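Local coordinates for uncharacterized protein (Staphylococcus aureus subsp. aureus Mu50, PDB 4QPV), which is of unknown function but belongs to the DUF1672 family and has a fold built on a kinked-helix-beta-beta-beta repeat, at residues P219-T224 against L258-Q263; N140-L145 against E173-T178. One frame throughout, in Å; residues are numbered along the deposited sequence.

Contact 1 (P219-T224 against L258-Q263); sequences PYVVTT and LNVSLQ
Residues 220-223 and 259-263 run side by side as parallel strands, their axes 4.6 Å apart and 12° from alignment, with Tyr-220 beside Asn-259, Val-221 beside Val-260 and Val-222 beside Ser-261. Four backbone hydrogen bonds join them: Asn-259 N to Pro-219 O, Val-221 N to Asn-259 O (2.7 Å), Ser-261 N to Val-221 O, and Thr-223 N to Ser-261 O. Where the next backbone acceptor would be expected, a side chain takes over: Thr-223 OG1, held between its own backbone N and carbonyl carbon (chi1 73°), accepts a nearly straight hydrogen bond from Gln-263 N at 2.7 Å. The pair forms the two strands of a beta-alpha-beta crossover whose helix, 234-249, packs on Leu-262 from the face that also carries Val-221 and Val-260. On that face Val-221 CB meets Val-260 CG2 at 4.0 Å, and Val-221 CG2 touches Leu-258 CD1. The other branch of Leu-258, CD2, lies against Pro-219 CD at 3.6 Å. On the opposite face Asn-259 reaches over the Tyr-220 ring. Its CB makes a CH-pi contact 3.9 Å from the ring centroid, and ND2 sits above the same ring toward the rim, the amide tilted 35° from the ring plane. His-289 N donates a hydrogen bond to Asn-259 OD1, and Tyr-220 OH is hydrogen-bonded to Glu-290 OE2; both polar ends thus meet the last ordered residues of the chain, and ND2 adds a weak hydrogen bond to Arg-218 O. Further along this face the extended Gln-263 side chain lays its amide carbon CD against Val-222 CG1 at 3.6 Å.

Contact 2 (N140-L145 against E173-T178); sequences NLTEVL and EYYYLT
Apolar packing dominates where Leu-141 and Leu-145, one turn apart on helix 135-147, meet Tyr-174 and Tyr-175. Both leucines work on the Tyr-175 ring, from different directions. Leu-141 sends CD2 over one face in a CH-pi contact, 4.3 Å from the centroid and displaced toward CE2. Leu-145 CD1 instead comes in at the ring edge, near its plane, 3.6 Å from Tyr-175 CD2. The same methyl reaches Tyr-174 CB at 3.7 Å, while Leu-145 CB lies beside Tyr-174 CG as the two side chains run past each other in opposite directions. With chi1 at 65°, Tyr-175 CG lies between its backbone N and carbonyl carbon, a setting that aims the ring at the helix.

The polar element is at the far end of that ring. Thr-142 OG1 stands 3.1 Å from Tyr-175 OH, and each hydroxyl is hydrogen-bonded to the carbonyl oxygen of Leu-138, one turn earlier in the helix. The axes of helix 140-145 and strand 175-178 stay 11.0 Å apart, and the Tyr-175 side chain reaches across much of that separation to anchor its hydroxyl on the helix backbone. The arrangement is that of a helix packed on one face of a beta-sheet, here through tyrosine and leucine side chains.

Of the four segments, the one on helix 135-147 is met first from the N terminus, and contact 2 closes the loop that returns through helix 159-165 to strand 175-178. The chain then passes helices 184-190 and 199-212 before contact 1 opens at 219-224; it closes at 258-263, after helix 234-249. The two closures follow in series and neither nest nor cross. They join in space because strand 175-178 pairs antiparallel with strand 220-227: Thr-224 N probably bonds to Tyr-174 O, and Thr-178 N to Tyr-220 O. Val-221 touches both Leu-141 and Tyr-175, so helix 135-147 is tied to two adjacent strands of the mixed sheet.

Contact 1 (P219-T224 against L258-Q263)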
loop_
_atom_site.group_PDB
_atom_site.type_symbol
_atom_site.label_atom_id
_atom_site.label_comp_id
_atom_site.label_asym_id
_atom_site.label_seq_id
_atom_site.Cartn_x
_atom_site.Cartn_y
_atom_site.Cartn_z
ATOM N N PRO A 219 -7.845 10.467 5.722
ATOM C CA PRO A 219 -7.059 9.248 5.463
ATOM C C PRO A 219 -6.220 8.860 6.687
ATOM O O PRO A 219 -5.887 9.706 7.523
ATOM C CB PRO A 219 -6.150 9.641 4.294
ATOM C CG PRO A 219 -6.765 10.851 3.694
ATOM C CD PRO A 219 -7.465 11.559 4.804
ATOM N N TYR A 220 -5.903 7.569 6.795
ATOM C CA TYR A 220 -5.115 7.035 7.895
ATOM C C TYR A 220 -3.714 6.685 7.434
ATOM O O TYR A 220 -3.552 5.997 6.421
ATOM C CB TYR A 220 -5.782 5.769 8.468
ATOM C CG TYR A 220 -7.034 6.027 9.274
ATOM C CD1 TYR A 220 -8.264 6.225 8.650
ATOM C CD2 TYR A 220 -7.005 6.007 10.664
ATOM C CE1 TYR A 220 -9.421 6.478 9.392
ATOM C CE2 TYR A 220 -8.156 6.245 11.417
ATOM C CZ TYR A 220 -9.363 6.477 10.778
ATOM O OH TYR A 220 -10.495 6.690 11.534
ATOM N N VAL A 221 -2.712 7.136 8.198
ATOM C CA VAL A 221 -1.305 6.772 8.023
ATOM C C VAL A 221 -0.954 5.808 9.172
ATOM O O VAL A 221 -1.126 6.176 10.324
ATOM C CB VAL A 221 -0.352 7.991 8.006
ATOM C CG1 VAL A 221 1.110 7.541 7.983
ATOM C CG2 VAL A 221 -0.652 8.918 6.837
ATOM N N VAL A 222 -0.501 4.583 8.865
ATOM C CA VAL A 222 -0.116 3.605 9.895
ATOM C C VAL A 222 1.331 3.168 9.628
ATOM O O VAL A 222 1.615 2.682 8.538
ATOM C CB VAL A 222 -1.091 2.375 9.966
ATOM C CG1 VAL A 222 -0.691 1.429 11.094
ATOM C CG2 VAL A 222 -2.553 2.814 10.146
ATOM N N THR A 223 2.228 3.321 10.605
ATOM C CA THR A 223 3.621 2.893 10.414
ATOM C C THR A 223 3.741 1.352 10.483
ATOM O O THR A 223 2.875 0.677 11.056
ATOM C CB THR A 223 4.616 3.580 11.377
ATOM O OG1 THR A 223 4.463 3.062 12.713
ATOM C CG2 THR A 223 4.561 5.128 11.317
ATOM N N THR A 224 4.817 0.819 9.881
ATOM C CA THR A 224 5.139 -0.619 9.837
ATOM C C THR A 224 6.596 -0.704 10.243
ATOM O O THR A 224 7.488 -0.799 9.395
ATOM C CB THR A 224 4.857 -1.231 8.433
ATOM O OG1 THR A 224 5.664 -0.560 7.452
ATOM C CG2 THR A 224 3.363 -1.178 8.043
ATOM N N LEU A 258 -3.949 14.627 8.968
ATOM C CA LEU A 258 -4.339 13.240 8.697
ATOM C C LEU A 258 -4.427 12.464 10.007
ATOM O O LEU A 258 -3.992 12.963 11.043
ATOM C CB LEU A 258 -3.346 12.530 7.723
ATOM C CG LEU A 258 -3.154 13.165 6.340
ATOM C CD1 LEU A 258 -2.225 12.313 5.470
ATOM C CD2 LEU A 258 -4.488 13.382 5.622
ATOM N N ASN A 259 -4.984 11.240 9.965
ATOM C CA ASN A 259 -4.953 10.342 11.128
ATOM C C ASN A 259 -3.615 9.626 11.038
ATOM O O ASN A 259 -3.302 9.068 9.982
ATOM C CB ASN A 259 -6.130 9.382 11.143
ATOM C CG ASN A 259 -7.438 10.085 11.336
ATOM O OD1 ASN A 259 -7.599 10.856 12.278
ATOM N ND2 ASN A 259 -8.373 9.887 10.413
ATOM N N VAL A 260 -2.758 9.781 12.060
ATOM C CA VAL A 260 -1.417 9.189 12.027
ATOM C C VAL A 260 -1.237 8.339 13.284
ATOM O O VAL A 260 -1.452 8.816 14.392
ATOM C CB VAL A 260 -0.286 10.245 11.843
ATOM C CG1 VAL A 260 1.105 9.585 11.838
ATOM C CG2 VAL A 260 -0.491 11.058 10.554
ATOM N N SER A 261 -0.808 7.089 13.089
ATOM C CA SER A 261 -0.637 6.107 14.160
ATOM C C SER A 261 0.728 5.423 14.051
ATOM O O SER A 261 1.141 4.979 12.973
ATOM C CB SER A 261 -1.771 5.078 14.076
ATOM O OG SER A 261 -1.633 3.997 14.981
ATOM N N LEU A 262 1.399 5.299 15.188
ATOM C CA LEU A 262 2.693 4.662 15.270
ATOM C C LEU A 262 2.518 3.203 15.689
ATOM O O LEU A 262 1.899 2.926 16.719
ATOM C CB LEU A 262 3.481 5.465 16.332
ATOM C CG LEU A 262 4.993 5.480 16.363
ATOM C CD1 LEU A 262 5.614 5.911 15.007
ATOM C CD2 LEU A 262 5.471 6.404 17.479
ATOM N N GLN A 263 3.027 2.264 14.870
ATOM C CA GLN A 263 3.052 0.840 15.184
ATOM C C GLN A 263 4.470 0.329 15.063
ATOM O O GLN A 263 5.189 0.701 14.130
ATOM C CB GLN A 263 2.121 -0.018 14.313
ATOM C CG GLN A 263 0.626 0.188 14.589
ATOM C CD GLN A 263 -0.234 -0.843 13.873
ATOM O OE1 GLN A 263 0.225 -1.616 13.043
ATOM N NE2 GLN A 263 -1.515 -0.859 14.156
#

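Contact 2 (N140-L145 against E173-T178)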
loop_
_atom_site.group_PDB
_atom_site.type_symbol
_atom_site.label_atom_id
_atom_site.label_comp_id
_atom_site.label_asym_id
_atom_site.label_seq_id
_atom_site.Cartn_x
_atom_site.Cartn_y
_atom_site.Cartn_z
ATOM N N ASN A 140 7.668 14.610 3.985
ATOM C CA ASN A 140 8.334 15.079 5.203
ATOM C C ASN A 140 8.269 14.020 6.290
ATOM O O ASN A 140 9.258 13.835 6.997
ATOM C CB ASN A 140 7.736 16.365 5.723
ATOM C CG ASN A 140 8.039 17.557 4.870
ATOM O OD1 ASN A 140 9.028 17.592 4.117
ATOM N ND2 ASN A 140 7.185 18.562 4.977
ATOM N N LEU A 141 7.115 13.327 6.424
ATOM C CA LEU A 141 6.979 12.249 7.408
ATOM C C LEU A 141 7.979 11.120 7.094
ATOM O O LEU A 141 8.635 10.610 8.016
ATOM C CB LEU A 141 5.531 11.699 7.468
ATOM C CG LEU A 141 5.275 10.513 8.440
ATOM C CD1 LEU A 141 5.635 10.888 9.903
ATOM C CD2 LEU A 141 3.829 10.065 8.385
ATOM N N THR A 142 8.116 10.757 5.799
ATOM C CA THR A 142 9.048 9.690 5.393
ATOM C C THR A 142 10.474 10.031 5.844
ATOM O O THR A 142 11.149 9.198 6.460
ATOM C CB THR A 142 8.994 9.451 3.887
ATOM O OG1 THR A 142 7.636 9.186 3.527
ATOM C CG2 THR A 142 9.898 8.280 3.458
ATOM N N GLU A 143 10.892 11.270 5.588
ATOM C CA GLU A 143 12.199 11.778 5.974
ATOM C C GLU A 143 12.395 11.694 7.519
ATOM O O GLU A 143 13.438 11.226 7.977
ATOM C CB GLU A 143 12.344 13.221 5.475
ATOM C CG GLU A 143 13.686 13.842 5.811
ATOM C CD GLU A 143 14.898 13.210 5.145
ATOM O OE1 GLU A 143 14.737 12.475 4.143
ATOM O OE2 GLU A 143 16.021 13.485 5.617
ATOM N N VAL A 144 11.380 12.106 8.305
ATOM C CA VAL A 144 11.454 12.076 9.779
ATOM C C VAL A 144 11.588 10.619 10.276
ATOM O O VAL A 144 12.350 10.356 11.205
ATOM C CB VAL A 144 10.258 12.821 10.449
ATOM C CG1 VAL A 144 10.263 12.634 11.973
ATOM C CG2 VAL A 144 10.266 14.315 10.097
ATOM N N LEU A 145 10.911 9.669 9.626
ATOM C CA LEU A 145 10.993 8.264 10.032
ATOM C C LEU A 145 12.404 7.703 9.757
ATOM O O LEU A 145 12.921 6.943 10.569
ATOM C CB LEU A 145 9.890 7.436 9.357
ATOM C CG LEU A 145 8.498 7.681 9.988
ATOM C CD1 LEU A 145 7.397 7.292 9.045
ATOM C CD2 LEU A 145 8.361 6.938 11.342
ATOM N N GLU A 173 8.731 2.027 2.848
ATOM C CA GLU A 173 9.370 1.145 3.829
ATOM C C GLU A 173 8.776 1.298 5.233
ATOM O O GLU A 173 8.725 0.327 5.985
ATOM C CB GLU A 173 10.878 1.448 3.909
ATOM C CG GLU A 173 11.662 1.173 2.636
ATOM C CD GLU A 173 12.995 1.894 2.596
ATOM O OE1 GLU A 173 12.995 3.136 2.444
ATOM O OE2 GLU A 173 14.041 1.221 2.726
ATOM N N TYR A 174 8.343 2.527 5.584
ATOM C CA TYR A 174 7.921 2.883 6.932
ATOM C C TYR A 174 6.437 2.969 7.224
ATOM O O TYR A 174 6.083 2.843 8.395
ATOM C CB TYR A 174 8.576 4.240 7.294
ATOM C CG TYR A 174 10.079 4.171 7.168
ATOM C CD1 TYR A 174 10.851 3.544 8.146
ATOM C CD2 TYR A 174 10.728 4.644 6.026
ATOM C CE1 TYR A 174 12.228 3.385 7.990
ATOM C CE2 TYR A 174 12.106 4.482 5.857
ATOM C CZ TYR A 174 12.855 3.872 6.855
ATOM O OH TYR A 174 14.205 3.686 6.703
ATOM N N TYR A 175 5.583 3.215 6.233
ATOM C CA TYR A 175 4.152 3.322 6.505
ATOM C C TYR A 175 3.330 3.082 5.271
ATOM O O TYR A 175 3.849 3.059 4.145
ATOM C CB TYR A 175 3.787 4.708 7.126
ATOM C CG TYR A 175 4.008 5.903 6.212
ATOM C CD1 TYR A 175 3.052 6.268 5.265
ATOM C CD2 TYR A 175 5.141 6.701 6.341
ATOM C CE1 TYR A 175 3.235 7.382 4.443
ATOM C CE2 TYR A 175 5.322 7.836 5.545
ATOM C CZ TYR A 175 4.379 8.156 4.579
ATOM O OH TYR A 175 4.572 9.243 3.758
ATOM N N TYR A 176 2.025 2.918 5.492
ATOM C CA TYR A 176 1.077 2.819 4.394
ATOM C C TYR A 176 -0.081 3.778 4.702
ATOM O O TYR A 176 -0.311 4.153 5.877
ATOM C CB TYR A 176 0.622 1.377 4.137
ATOM C CG TYR A 176 -0.195 0.791 5.266
ATOM C CD1 TYR A 176 0.424 0.236 6.384
ATOM C CD2 TYR A 176 -1.590 0.803 5.227
ATOM C CE1 TYR A 176 -0.319 -0.285 7.438
ATOM C CE2 TYR A 176 -2.347 0.275 6.274
ATOM C CZ TYR A 176 -1.705 -0.278 7.373
ATOM O OH TYR A 176 -2.439 -0.788 8.415
ATOM N N LEU A 177 -0.779 4.200 3.638
ATOM C CA LEU A 177 -1.888 5.150 3.707
ATOM C C LEU A 177 -3.170 4.436 3.232
ATOM O O LEU A 177 -3.116 3.680 2.257
ATOM C CB LEU A 177 -1.510 6.359 2.804
ATOM C CG LEU A 177 -2.473 7.540 2.636
ATOM C CD1 LEU A 177 -2.438 8.437 3.817
ATOM C CD2 LEU A 177 -2.032 8.400 1.470
ATOM N N THR A 178 -4.291 4.649 3.929
ATOM C CA THR A 178 -5.581 4.029 3.604
ATOM C C THR A 178 -6.602 5.127 3.290
ATOM O O THR A 178 -6.721 6.082 4.066
ATOM C CB THR A 178 -6.051 3.114 4.767
ATOM O OG1 THR A 178 -5.006 2.188 5.101
ATOM C CG2 THR A 178 -7.344 2.341 4.443
#